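Local coordinates for transcription termination factor NusA (Planctomyces limnophilus, PDB 4MTN), which probably takes part in both transcription termination and antitermination, binding the core RNA polymerase and the nascent RNA, at residues 152-157 with 237-242; 187-192 with 222-227; 207-212 with 299-304; 231-236 with 243-248. All coordinates share one frame; numbering follows the deposited sequence.

Contact 1. Residues 152-157 with 237-242; sequences RIRAVV and GEELGG
Arg154 NH2 and Glu239 OE2 form a salt bridge of 3.3 Å, the one bond by which strand 152-157 reaches residues 237-242. It joins the S1 domain, an OB-type fold, to the end of helix 231-239 in the KH domain, so it spans the face between two RNA-binding modules. OE2 lies near the plane of the guanidinium, at its edge. The carboxylate, however, stands steeply to that plane, the two being turned 75° apart, and the paired grip of two N-H groups on two oxygens is not made. NH2 sits close to both oxygens, with OE1 at 3.5 Å.

An arginine suits this place because of its reach. Its CG lies between the backbone N and the carbonyl carbon (chi1 59°), and from there the chain runs fully extended across a gap that leaves the CA atoms of Arg154 and Glu239 10.0 Å apart. Glu239 answers with a chain that is itself extended beyond CG. Leu182 of helix 176-186 touches both side chains. Arg173 adds a second tie, donating from NH1 to Arg154 O and, weakly, from NH2 to Glu239 O.

The chain leaves the helix through a Schellman motif, in which Gly241 takes a positive phi of 88°, where a CB would run into the preceding carbonyl O. The turn is closed by Gly241 N to Glu238 O and by Gly242 N, which donates to Gly237 O at 2.8 Å.

Contact 2. Residues 187-192 with 222-227; sequences IPEVNE and VGACVG
Ile187 and Glu189 both point toward helix 222-226, but they do different work: the first lays a methyl against Cys225, and the second brings a carboxylate up to the carbonyl of Ala224. Here the short helix 188-191 meets the helix that leads into the GXXG loop of the type II KH domain, a loop that begins at Gly227.

Ile187 CG1 is anti to the carbonyl carbon (chi1 -53°) and the chain continues straight, which carries CD1 to 3.9 Å from Cys225 CB. The isoleucine is long enough to reach this buried spot, and the small cysteine leaves room for it. Ile195 of strand 195-203 touches Glu189, Ala224 and Cys225.

Glu189 is bent instead, at chi2 (93°). Its OE2 stands 3.1 Å from Ala224 O, and as both are acceptors they form no bond. What reconciles them is Arg232 of the following helix, whose NH1 makes a salt bridge with Glu189 OE1 while NH2 donates to Ala224 O. One guanidinium thus serves the two neighbouring acceptors, and its charge would probably ease the closeness of the carboxylate to the carbonyl. With an alanine in place of Glu189, Arg232 NH1 would probably be left without its charged mate, and the carboxylate packed beside Ala224 would be lost.

Ile187 also links helix 176-186 to the short helix, where it takes the N-cap position. Pro188 follows in the first turn, where a missing N-H costs nothing, and Val190 N closes that turn on Ile187 O at 3.0 Å.

Contact 3. Residues 207-212 with 299-304; sequences RTKVAV and VRLASK
Leu301 meets the carbon chains of Arg207 and Lys209 where helix 297-306 packs on the three-stranded sheet of the KH domain. This is the face opposite the one covered by helix 231-239. The helix runs with strand 207-212, inclined by 36° with the axes 8.7 Å apart.

The leucine is used at two levels. Its CD1 touches Arg207 CG at 3.7 Å, the two side chains crossing at about a right angle. Its CB rests at 3.7 Å against Lys209 CD, and the lysine chain slants past it to Ala302, whose backbone N lies 3.9 Å from the same CD. Long basic residues suit the place because their methylenes supply a greasy surface while their charged ends continue to polar partners.

Those ends are fixed in a second shell. Lys209 stays extended as far as CE and turns only at chi4 (-62°), which brings NZ to a salt bridge with Glu246 of the neighbouring strand; weak bonds to Asn298 OD1 and to the backbone oxygens of Ala261 and Gln263 add to it. Glu246 also takes Arg207 NH1, so one carboxylate steadies both chains, and Gln297 accepts from Arg207 NE. Replacing Lys209 by an alanine would probably open a gap beside Leu301 CB and leave Glu246 with one of its positive mates gone.

Farther out, Val299 and Ala302 pack on Ile310 of strand 309-313. Within the helix, Ser303 turns its hydroxyl back: OG donates to Val299 O at 2.9 Å from above the carbonyl plane, beside the bond from Ser303 N.

Contact 4. Residues 231-236 with 243-248; sequences ARIRNV and ERIEVV. With SO4 (sulfate ion), chain B; SO4 (sulfate ion), chain C.
Two arginine guanidinium groups meet sulfate ions at the start of helix 231-236, each in its own way. Arg232 has O4 of sulfate B over one face, 3.7 Å above the plane and toward the rim. Arg234 has sulfate C at its edge, near its plane, with a weak bond from NH2 to O2, though the detailed geometry at this ion is doubtful; Ala231 CA lies over one face of the same guanidinium.

Sulfate B is held chiefly by the backbone. Ala231 N donates to O3 at 2.9 Å, nearly straight at 163°. Arg232 N donates to O1 at 3.1 Å, and NE of the same residue adds a weak, bent bond to that oxygen. Bonds to sulfate also come from Val228 N and Arg229 N of the GXXG loop, the signature of a KH domain. The ions probably come from the crystallisation liquor, but the place of sulfate B is consistent with that of a nucleic-acid phosphate in KH domains.

Behind this polar end the helix packs on strand 244-248, its axis 8.2 Å away and running at 138° to the strand. Branched side chains meet between them. Ile233 spreads over two residues: CG2, anti to its own backbone N, meets Ile245 CG2 at 3.8 Å, and CD1 reaches Val247 CG2 at 3.7 Å. One turn on, Val236 crosses Ile245 at about a right angle, its CG1 3.7 Å from Ile245 CD1.

From the N terminus, the S1 strand at 152-157 opens contact 1. Before it closes at 237-242, the chain forms contact 2, which starts at 187-192, closes at 222-227 and lies wholly within that larger loop. Contact 3 opens at 207-212, inside contact 2, and closes last, at 299-304; it therefore crosses both contacts 1 and 2. Contact 4, from 231-236 to 243-248, follows contact 2 in series, crosses contact 1 and falls within the span of contact 3. Contacts 1 and 4 share helix 231-239, and contacts 3 and 4 reach adjacent strands of one sheet. Together they join the S1 domain, the KH helices and sheet, and helix 297-306.

Contact 1. Residues 152-157 with 237-242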
loop_
_atom_site.group_PDB
_atom_site.type_symbol
_atom_site.label_atom_id
_atom_site.label_comp_id
_atom_site.label_asym_id
_atom_site.label_seq_id
_atom_site.Cartn_x
_atom_site.Cartn_y
_atom_site.Cartn_z
ATOM N N ARG A 152 10.697 -9.774 20.255
ATOM C CA ARG A 152 9.368 -9.229 20.015
ATOM C C ARG A 152 9.386 -8.205 18.888
ATOM O O ARG A 152 10.262 -7.343 18.830
ATOM C CB ARG A 152 8.810 -8.596 21.292
ATOM C CG ARG A 152 8.536 -9.589 22.410
ATOM C CD ARG A 152 7.407 -10.538 22.040
ATOM N NE ARG A 152 6.131 -9.841 21.904
ATOM C CZ ARG A 152 4.997 -10.424 21.524
ATOM N NH1 ARG A 152 4.978 -11.719 21.235
ATOM N NH2 ARG A 152 3.883 -9.711 21.429
ATOM N N ILE A 153 8.412 -8.313 17.993
ATOM C CA ILE A 153 8.288 -7.397 16.868
ATOM C C ILE A 153 6.816 -7.265 16.494
ATOM O O ILE A 153 6.038 -8.202 16.681
ATOM C CB ILE A 153 9.114 -7.883 15.650
ATOM C CG1 ILE A 153 9.118 -6.839 14.530
ATOM C CG2 ILE A 153 8.594 -9.222 15.145
ATOM C CD1 ILE A 153 9.867 -7.280 13.289
ATOM N N ARG A 154 6.425 -6.098 15.994
ATOM C CA ARG A 154 5.059 -5.911 15.523
ATOM C C ARG A 154 5.011 -5.096 14.235
ATOM O O ARG A 154 5.877 -4.260 13.975
ATOM C CB ARG A 154 4.201 -5.251 16.604
ATOM C CG ARG A 154 4.687 -3.894 17.076
ATOM C CD ARG A 154 3.749 -3.340 18.136
ATOM N NE ARG A 154 4.170 -2.031 18.624
ATOM C CZ ARG A 154 3.433 -1.259 19.415
ATOM N NH1 ARG A 154 2.232 -1.663 19.807
ATOM N NH2 ARG A 154 3.893 -0.081 19.813
ATOM N N ALA A 155 3.988 -5.361 13.427
ATOM C CA ALA A 155 3.801 -4.685 12.152
ATOM C C ALA A 155 2.354 -4.828 11.695
ATOM O O ALA A 155 1.540 -5.450 12.378
ATOM C CB ALA A 155 4.750 -5.247 11.105
ATOM N N VAL A 156 2.036 -4.256 10.539
ATOM C CA VAL A 156 0.687 -4.354 9.994
ATOM C C VAL A 156 0.637 -5.401 8.891
ATOM O O VAL A 156 1.619 -5.610 8.177
ATOM C CB VAL A 156 0.183 -3.002 9.445
ATOM C CG1 VAL A 156 0.030 -1.997 10.574
ATOM C CG2 VAL A 156 1.115 -2.472 8.366
ATOM N N VAL A 157 -0.502 -6.071 8.764
ATOM C CA VAL A 157 -0.652 -7.086 7.734
ATOM C C VAL A 157 -0.886 -6.405 6.397
ATOM O O VAL A 157 -1.874 -5.693 6.219
ATOM C CB VAL A 157 -1.818 -8.042 8.038
ATOM C CG1 VAL A 157 -2.015 -9.019 6.890
ATOM C CG2 VAL A 157 -1.571 -8.783 9.343
ATOM N N GLY A 237 7.504 7.854 16.899
ATOM C CA GLY A 237 8.679 8.039 16.068
ATOM C C GLY A 237 9.855 7.177 16.485
ATOM O O GLY A 237 10.616 6.706 15.640
ATOM N N GLU A 238 10.007 6.970 17.790
ATOM C CA GLU A 238 11.099 6.151 18.306
ATOM C C GLU A 238 10.837 4.673 18.053
ATOM O O GLU A 238 11.770 3.882 17.921
ATOM C CB GLU A 238 11.304 6.404 19.801
ATOM C CG GLU A 238 11.765 7.815 20.131
ATOM C CD GLU A 238 13.037 8.203 19.400
ATOM O OE1 GLU A 238 13.917 7.333 19.222
ATOM O OE2 GLU A 238 13.155 9.381 18.999
ATOM N N GLU A 239 9.562 4.306 17.985
ATOM C CA GLU A 239 9.177 2.939 17.654
ATOM C C GLU A 239 9.471 2.656 16.186
ATOM O O GLU A 239 9.617 1.503 15.781
ATOM C CB GLU A 239 7.696 2.705 17.959
ATOM C CG GLU A 239 7.358 2.714 19.443
ATOM C CD GLU A 239 5.865 2.795 19.703
ATOM O OE1 GLU A 239 5.102 3.011 18.739
ATOM O OE2 GLU A 239 5.454 2.643 20.874
ATOM N N LEU A 240 9.555 3.721 15.396
ATOM C CA LEU A 240 9.857 3.613 13.975
ATOM C C LEU A 240 11.347 3.798 13.701
ATOM O O LEU A 240 11.778 3.807 12.548
ATOM C CB LEU A 240 9.043 4.635 13.181
ATOM C CG LEU A 240 7.527 4.500 13.317
ATOM C CD1 LEU A 240 6.820 5.580 12.519
ATOM C CD2 LEU A 240 7.071 3.116 12.880
ATOM N N GLY A 241 12.130 3.949 14.765
ATOM C CA GLY A 241 13.571 4.072 14.637
ATOM C C GLY A 241 14.078 5.488 14.435
ATOM O O GLY A 241 15.134 5.695 13.837
ATOM N N GLY A 242 13.330 6.466 14.934
ATOM C CA GLY A 242 13.733 7.856 14.832
ATOM C C GLY A 242 13.122 8.575 13.647
ATOM O O GLY A 242 13.614 9.618 13.218
#

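Contact 2. Residues 187-192 with 222-227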
loop_
_atom_site.group_PDB
_atom_site.type_symbol
_atom_site.label_atom_id
_atom_site.label_comp_id
_atom_site.label_asym_id
_atom_site.label_seq_id
_atom_site.Cartn_x
_atom_site.Cartn_y
_atom_site.Cartn_z
ATOM N N ILE A 187 -2.057 8.132 21.073
ATOM C CA ILE A 187 -2.851 9.332 21.319
ATOM C C ILE A 187 -4.299 8.992 21.661
ATOM O O ILE A 187 -5.060 8.563 20.794
ATOM C CB ILE A 187 -2.832 10.276 20.104
ATOM C CG1 ILE A 187 -1.392 10.571 19.682
ATOM C CG2 ILE A 187 -3.576 11.566 20.420
ATOM C CD1 ILE A 187 -1.278 11.558 18.542
ATOM N N PRO A 188 -4.686 9.194 22.930
ATOM C CA PRO A 188 -6.039 8.887 23.407
ATOM C C PRO A 188 -7.132 9.644 22.654
ATOM O O PRO A 188 -8.218 9.104 22.476
ATOM C CB PRO A 188 -6.001 9.309 24.883
ATOM C CG PRO A 188 -4.826 10.216 25.003
ATOM C CD PRO A 188 -3.832 9.714 24.010
ATOM N N GLU A 189 -6.849 10.867 22.214
ATOM C CA GLU A 189 -7.832 11.641 21.461
ATOM C C GLU A 189 -8.194 10.961 20.141
ATOM O O GLU A 189 -9.312 11.103 19.649
ATOM C CB GLU A 189 -7.317 13.056 21.186
ATOM C CG GLU A 189 -7.281 13.969 22.400
ATOM C CD GLU A 189 -5.944 13.951 23.115
ATOM O OE1 GLU A 189 -5.274 12.897 23.113
ATOM O OE2 GLU A 189 -5.559 14.999 23.673
ATOM N N VAL A 190 -7.244 10.229 19.569
ATOM C CA VAL A 190 -7.464 9.569 18.288
ATOM C C VAL A 190 -8.262 8.271 18.439
ATOM O O VAL A 190 -9.167 8.000 17.647
ATOM C CB VAL A 190 -6.129 9.273 17.578
ATOM C CG1 VAL A 190 -6.374 8.586 16.245
ATOM C CG2 VAL A 190 -5.352 10.562 17.368
ATOM N N ASN A 191 -7.943 7.477 19.457
ATOM C CA ASN A 191 -8.658 6.220 19.673
ATOM C C ASN A 191 -10.025 6.439 20.312
ATOM O O ASN A 191 -10.879 5.553 20.284
ATOM C CB ASN A 191 -7.824 5.253 20.524
ATOM C CG ASN A 191 -7.438 5.830 21.876
ATOM O OD1 ASN A 191 -8.285 6.300 22.634
ATOM N ND2 ASN A 191 -6.147 5.787 22.185
ATOM N N GLU A 192 -10.228 7.619 20.891
ATOM C CA GLU A 192 -11.532 7.998 21.427
ATOM C C GLU A 192 -12.355 8.703 20.353
ATOM O O GLU A 192 -13.440 9.216 20.629
ATOM C CB GLU A 192 -11.385 8.893 22.660
ATOM C CG GLU A 192 -10.829 8.188 23.892
ATOM C CD GLU A 192 -11.840 7.278 24.563
ATOM O OE1 GLU A 192 -13.031 7.322 24.190
ATOM O OE2 GLU A 192 -11.440 6.518 25.471
ATOM N N VAL A 222 -4.509 19.682 15.826
ATOM C CA VAL A 222 -3.066 19.505 15.925
ATOM C C VAL A 222 -2.622 19.573 17.380
ATOM O O VAL A 222 -1.902 18.698 17.860
ATOM C CB VAL A 222 -2.304 20.566 15.111
ATOM C CG1 VAL A 222 -0.804 20.363 15.254
ATOM C CG2 VAL A 222 -2.714 20.506 13.651
ATOM N N GLY A 223 -3.070 20.614 18.078
ATOM C CA GLY A 223 -2.725 20.817 19.473
ATOM C C GLY A 223 -3.152 19.671 20.367
ATOM O O GLY A 223 -2.519 19.401 21.388
ATOM N N ALA A 224 -4.230 18.995 19.982
ATOM C CA ALA A 224 -4.716 17.838 20.723
ATOM C C ALA A 224 -3.753 16.663 20.579
ATOM O O ALA A 224 -3.533 15.909 21.527
ATOM C CB ALA A 224 -6.107 17.449 20.250
ATOM N N CYS A 225 -3.181 16.513 19.388
ATOM C CA CYS A 225 -2.209 15.456 19.133
ATOM C C CYS A 225 -0.877 15.763 19.807
ATOM O O CYS A 225 -0.214 14.868 20.331
ATOM C CB CYS A 225 -2.000 15.264 17.630
ATOM S SG CYS A 225 -3.464 14.693 16.740
ATOM N N VAL A 226 -0.493 17.035 19.786
ATOM C CA VAL A 226 0.756 17.470 20.397
ATOM C C VAL A 226 0.720 17.288 21.913
ATOM O O VAL A 226 1.693 16.842 22.517
ATOM C CB VAL A 226 1.059 18.945 20.061
ATOM C CG1 VAL A 226 2.301 19.420 20.797
ATOM C CG2 VAL A 226 1.226 19.121 18.558
ATOM N N GLY A 227 -0.411 17.617 22.524
ATOM C CA GLY A 227 -0.545 17.503 23.964
ATOM C C GLY A 227 0.319 18.514 24.694
ATOM O O GLY A 227 0.261 19.710 24.406
#

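Contact 3. Residues 207-212 with 299-304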
loop_
_atom_site.group_PDB
_atom_site.type_symbol
_atom_site.label_atom_id
_atom_site.label_comp_id
_atom_site.label_asym_id
_atom_site.label_seq_id
_atom_site.Cartn_x
_atom_site.Cartn_y
_atom_site.Cartn_z
ATOM N N ARG A 207 10.596 10.302 7.381
ATOM C CA ARG A 207 9.635 11.362 7.670
ATOM C C ARG A 207 8.198 10.997 7.304
ATOM O O ARG A 207 7.950 10.343 6.292
ATOM C CB ARG A 207 10.043 12.644 6.941
ATOM C CG ARG A 207 9.285 13.885 7.385
ATOM C CD ARG A 207 9.913 15.144 6.814
ATOM N NE ARG A 207 11.305 15.293 7.225
ATOM C CZ ARG A 207 11.693 15.872 8.357
ATOM N NH1 ARG A 207 10.793 16.361 9.198
ATOM N NH2 ARG A 207 12.984 15.963 8.650
ATOM N N THR A 208 7.257 11.438 8.136
ATOM C CA THR A 208 5.834 11.218 7.893
ATOM C C THR A 208 5.014 12.477 8.170
ATOM O O THR A 208 5.083 13.041 9.262
ATOM C CB THR A 208 5.283 10.070 8.761
ATOM O OG1 THR A 208 6.018 8.870 8.498
ATOM C CG2 THR A 208 3.812 9.833 8.459
ATOM N N LYS A 209 4.239 12.911 7.181
ATOM C CA LYS A 209 3.334 14.044 7.357
ATOM C C LYS A 209 1.921 13.565 7.681
ATOM O O LYS A 209 1.354 12.745 6.958
ATOM C CB LYS A 209 3.315 14.927 6.105
ATOM C CG LYS A 209 4.559 15.784 5.917
ATOM C CD LYS A 209 4.437 16.660 4.676
ATOM C CE LYS A 209 5.661 17.545 4.491
ATOM N NZ LYS A 209 5.846 18.490 5.629
ATOM N N VAL A 210 1.357 14.085 8.769
ATOM C CA VAL A 210 0.033 13.675 9.227
ATOM C C VAL A 210 -0.957 14.835 9.229
ATOM O O VAL A 210 -0.739 15.846 9.896
ATOM C CB VAL A 210 0.086 13.084 10.650
ATOM C CG1 VAL A 210 -1.270 12.501 11.033
ATOM C CG2 VAL A 210 1.182 12.035 10.756
ATOM N N ALA A 211 -2.048 14.682 8.485
ATOM C CA ALA A 211 -3.100 15.693 8.456
ATOM C C ALA A 211 -4.296 15.238 9.287
ATOM O O ALA A 211 -4.897 14.201 9.007
ATOM C CB ALA A 211 -3.521 15.984 7.027
ATOM N N VAL A 212 -4.640 16.023 10.304
ATOM C CA VAL A 212 -5.707 15.659 11.231
ATOM C C VAL A 212 -6.821 16.705 11.268
ATOM O O VAL A 212 -6.627 17.851 10.863
ATOM C CB VAL A 212 -5.163 15.464 12.660
ATOM C CG1 VAL A 212 -4.159 14.321 12.696
ATOM C CG2 VAL A 212 -4.530 16.752 13.170
ATOM N N VAL A 299 8.356 18.540 -0.439
ATOM C CA VAL A 299 7.322 18.659 -1.466
ATOM C C VAL A 299 6.742 17.295 -1.835
ATOM O O VAL A 299 5.531 17.149 -2.012
ATOM C CB VAL A 299 7.870 19.334 -2.741
ATOM C CG1 VAL A 299 6.833 19.310 -3.852
ATOM C CG2 VAL A 299 8.293 20.757 -2.446
ATOM N N ARG A 300 7.622 16.303 -1.939
ATOM C CA ARG A 300 7.236 14.937 -2.272
ATOM C C ARG A 300 6.182 14.404 -1.306
ATOM O O ARG A 300 5.176 13.832 -1.723
ATOM C CB ARG A 300 8.467 14.027 -2.261
ATOM C CG ARG A 300 8.277 12.681 -2.935
ATOM C CD ARG A 300 9.510 11.818 -2.732
ATOM N NE ARG A 300 10.736 12.603 -2.849
ATOM C CZ ARG A 300 11.917 12.221 -2.374
ATOM N NH1 ARG A 300 12.036 11.061 -1.744
ATOM N NH2 ARG A 300 12.978 13.000 -2.525
ATOM N N LEU A 301 6.420 14.604 -0.012
ATOM C CA LEU A 301 5.474 14.183 1.014
ATOM C C LEU A 301 4.223 15.056 1.001
ATOM O O LEU A 301 3.114 14.571 1.218
ATOM C CB LEU A 301 6.127 14.221 2.397
ATOM C CG LEU A 301 7.194 13.159 2.666
ATOM C CD1 LEU A 301 7.821 13.360 4.036
ATOM C CD2 LEU A 301 6.599 11.765 2.544
ATOM N N ALA A 302 4.410 16.346 0.742
ATOM C CA ALA A 302 3.298 17.285 0.682
ATOM C C ALA A 302 2.369 16.956 -0.481
ATOM O O ALA A 302 1.168 17.214 -0.423
ATOM C CB ALA A 302 3.810 18.709 0.564
ATOM N N SER A 303 2.937 16.380 -1.536
ATOM C CA SER A 303 2.161 15.981 -2.705
ATOM C C SER A 303 1.276 14.779 -2.390
ATOM O O SER A 303 0.092 14.768 -2.731
ATOM C CB SER A 303 3.087 15.663 -3.879
ATOM O OG SER A 303 3.810 16.813 -4.281
ATOM N N LYS A 304 1.855 13.771 -1.742
ATOM C CA LYS A 304 1.102 12.593 -1.320
ATOM C C LYS A 304 -0.025 12.968 -0.365
ATOM O O LYS A 304 -1.140 12.459 -0.473
ATOM C CB LYS A 304 2.018 11.571 -0.643
ATOM C CG LYS A 304 2.862 10.727 -1.577
ATOM C CD LYS A 304 3.214 9.402 -0.910
ATOM C CE LYS A 304 4.377 8.709 -1.598
ATOM N NZ LYS A 304 5.671 9.384 -1.302
#

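Contact 4. Residues 231-236 with 243-248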
loop_
_atom_site.group_PDB
_atom_site.type_symbol
_atom_site.label_atom_id
_atom_site.label_comp_id
_atom_site.label_asym_id
_atom_site.label_seq_id
_atom_site.Cartn_x
_atom_site.Cartn_y
_atom_site.Cartn_z
ATOM N N ALA A 231 5.361 14.530 23.425
ATOM C CA ALA A 231 6.064 13.300 23.780
ATOM C C ALA A 231 5.449 12.054 23.144
ATOM O O ALA A 231 6.167 11.138 22.745
ATOM C CB ALA A 231 6.109 13.148 25.293
ATOM N N ARG A 232 4.123 12.018 23.059
ATOM C CA ARG A 232 3.425 10.856 22.514
ATOM C C ARG A 232 3.720 10.672 21.029
ATOM O O ARG A 232 3.842 9.546 20.545
ATOM C CB ARG A 232 1.916 10.981 22.735
ATOM C CG ARG A 232 1.499 10.976 24.198
ATOM C CD ARG A 232 0.042 11.375 24.345
ATOM N NE ARG A 232 -0.256 12.585 23.586
ATOM C CZ ARG A 232 -1.441 13.182 23.565
ATOM N NH1 ARG A 232 -2.451 12.686 24.266
ATOM N NH2 ARG A 232 -1.616 14.280 22.841
ATOM N N ILE A 233 3.829 11.784 20.311
ATOM C CA ILE A 233 4.161 11.750 18.892
ATOM C C ILE A 233 5.581 11.222 18.689
ATOM O O ILE A 233 5.834 10.426 17.784
ATOM C CB ILE A 233 4.020 13.145 18.250
ATOM C CG1 ILE A 233 2.553 13.574 18.243
ATOM C CG2 ILE A 233 4.574 13.150 16.837
ATOM C CD1 ILE A 233 2.326 14.971 17.710
ATOM N N ARG A 234 6.501 11.655 19.548
ATOM C CA ARG A 234 7.882 11.195 19.474
ATOM C C ARG A 234 8.005 9.723 19.859
ATOM O O ARG A 234 8.880 9.019 19.358
ATOM C CB ARG A 234 8.786 12.045 20.368
ATOM C CG ARG A 234 9.088 13.428 19.817
ATOM C CD ARG A 234 10.225 14.081 20.584
ATOM N NE ARG A 234 10.080 13.887 22.023
ATOM C CZ ARG A 234 9.350 14.668 22.812
ATOM N NH1 ARG A 234 8.697 15.705 22.303
ATOM N NH2 ARG A 234 9.274 14.411 24.111
ATOM N N ASN A 235 7.130 9.267 20.753
ATOM C CA ASN A 235 7.105 7.862 21.148
ATOM C C ASN A 235 6.845 6.956 19.950
ATOM O O ASN A 235 7.470 5.906 19.804
ATOM C CB ASN A 235 6.045 7.618 22.225
ATOM C CG ASN A 235 6.482 8.099 23.596
ATOM O OD1 ASN A 235 7.676 8.206 23.878
ATOM N ND2 ASN A 235 5.514 8.386 24.460
ATOM N N VAL A 236 5.919 7.376 19.094
ATOM C CA VAL A 236 5.630 6.659 17.860
ATOM C C VAL A 236 6.850 6.697 16.945
ATOM O O VAL A 236 7.200 5.699 16.314
ATOM C CB VAL A 236 4.405 7.256 17.133
ATOM C CG1 VAL A 236 4.203 6.596 15.779
ATOM C CG2 VAL A 236 3.158 7.112 17.990
ATOM N N GLU A 243 12.047 8.009 13.112
ATOM C CA GLU A 243 11.332 8.616 11.995
ATOM C C GLU A 243 10.655 9.917 12.424
ATOM O O GLU A 243 9.967 9.962 13.444
ATOM C CB GLU A 243 10.302 7.632 11.433
ATOM C CG GLU A 243 9.452 8.176 10.298
ATOM C CD GLU A 243 8.616 7.098 9.634
ATOM O OE1 GLU A 243 8.872 5.902 9.886
ATOM O OE2 GLU A 243 7.702 7.445 8.858
ATOM N N ARG A 244 10.861 10.976 11.646
ATOM C CA ARG A 244 10.295 12.284 11.963
ATOM C C ARG A 244 8.809 12.354 11.626
ATOM O O ARG A 244 8.393 11.983 10.531
ATOM C CB ARG A 244 11.052 13.387 11.222
ATOM C CG ARG A 244 12.477 13.593 11.708
ATOM C CD ARG A 244 12.509 13.841 13.207
ATOM N NE ARG A 244 11.647 14.954 13.590
ATOM C CZ ARG A 244 11.322 15.251 14.844
ATOM N NH1 ARG A 244 11.786 14.515 15.844
ATOM N NH2 ARG A 244 10.531 16.284 15.099
ATOM N N ILE A 245 8.012 12.840 12.573
ATOM C CA ILE A 245 6.567 12.909 12.388
ATOM C C ILE A 245 6.041 14.338 12.493
ATOM O O ILE A 245 6.146 14.977 13.541
ATOM C CB ILE A 245 5.833 12.026 13.414
ATOM C CG1 ILE A 245 6.286 10.571 13.277
ATOM C CG2 ILE A 245 4.329 12.137 13.233
ATOM C CD1 ILE A 245 5.615 9.629 14.247
ATOM N N GLU A 246 5.475 14.832 11.396
ATOM C CA GLU A 246 4.882 16.165 11.366
ATOM C C GLU A 246 3.362 16.080 11.340
ATOM O O GLU A 246 2.780 15.521 10.412
ATOM C CB GLU A 246 5.374 16.952 10.149
ATOM C CG GLU A 246 6.881 16.992 9.984
ATOM C CD GLU A 246 7.297 17.644 8.679
ATOM O OE1 GLU A 246 6.419 18.194 7.982
ATOM O OE2 GLU A 246 8.501 17.603 8.349
ATOM N N VAL A 247 2.717 16.637 12.359
ATOM C CA VAL A 247 1.262 16.669 12.405
ATOM C C VAL A 247 0.749 18.048 12.014
ATOM O O VAL A 247 1.066 19.044 12.664
ATOM C CB VAL A 247 0.725 16.303 13.801
ATOM C CG1 VAL A 247 -0.793 16.350 13.809
ATOM C CG2 VAL A 247 1.222 14.930 14.214
ATOM N N VAL A 248 -0.037 18.103 10.944
ATOM C CA VAL A 248 -0.605 19.365 10.488
ATOM C C VAL A 248 -2.128 19.313 10.466
ATOM O O VAL A 248 -2.729 18.273 10.740
ATOM C CB VAL A 248 -0.089 19.738 9.087
ATOM C CG1 VAL A 248 1.415 19.968 9.123
ATOM C CG2 VAL A 248 -0.443 18.651 8.086
HETATM S S SO4 B . 2.436 14.486 25.413
HETATM O O1 SO4 B . 2.148 14.168 24.018
HETATM O O2 SO4 B . 2.817 13.269 26.123
HETATM O O3 SO4 B . 3.531 15.450 25.470
HETATM O O4 SO4 B . 1.249 15.061 26.037
HETATM S S SO4 C . 9.864 13.431 27.266
HETATM O O1 SO4 C . 9.921 14.646 26.460
HETATM O O2 SO4 C . 9.941 12.264 26.392
HETATM O O3 SO4 C . 10.985 13.413 28.201
HETATM O O4 SO4 C . 8.611 13.400 28.013
#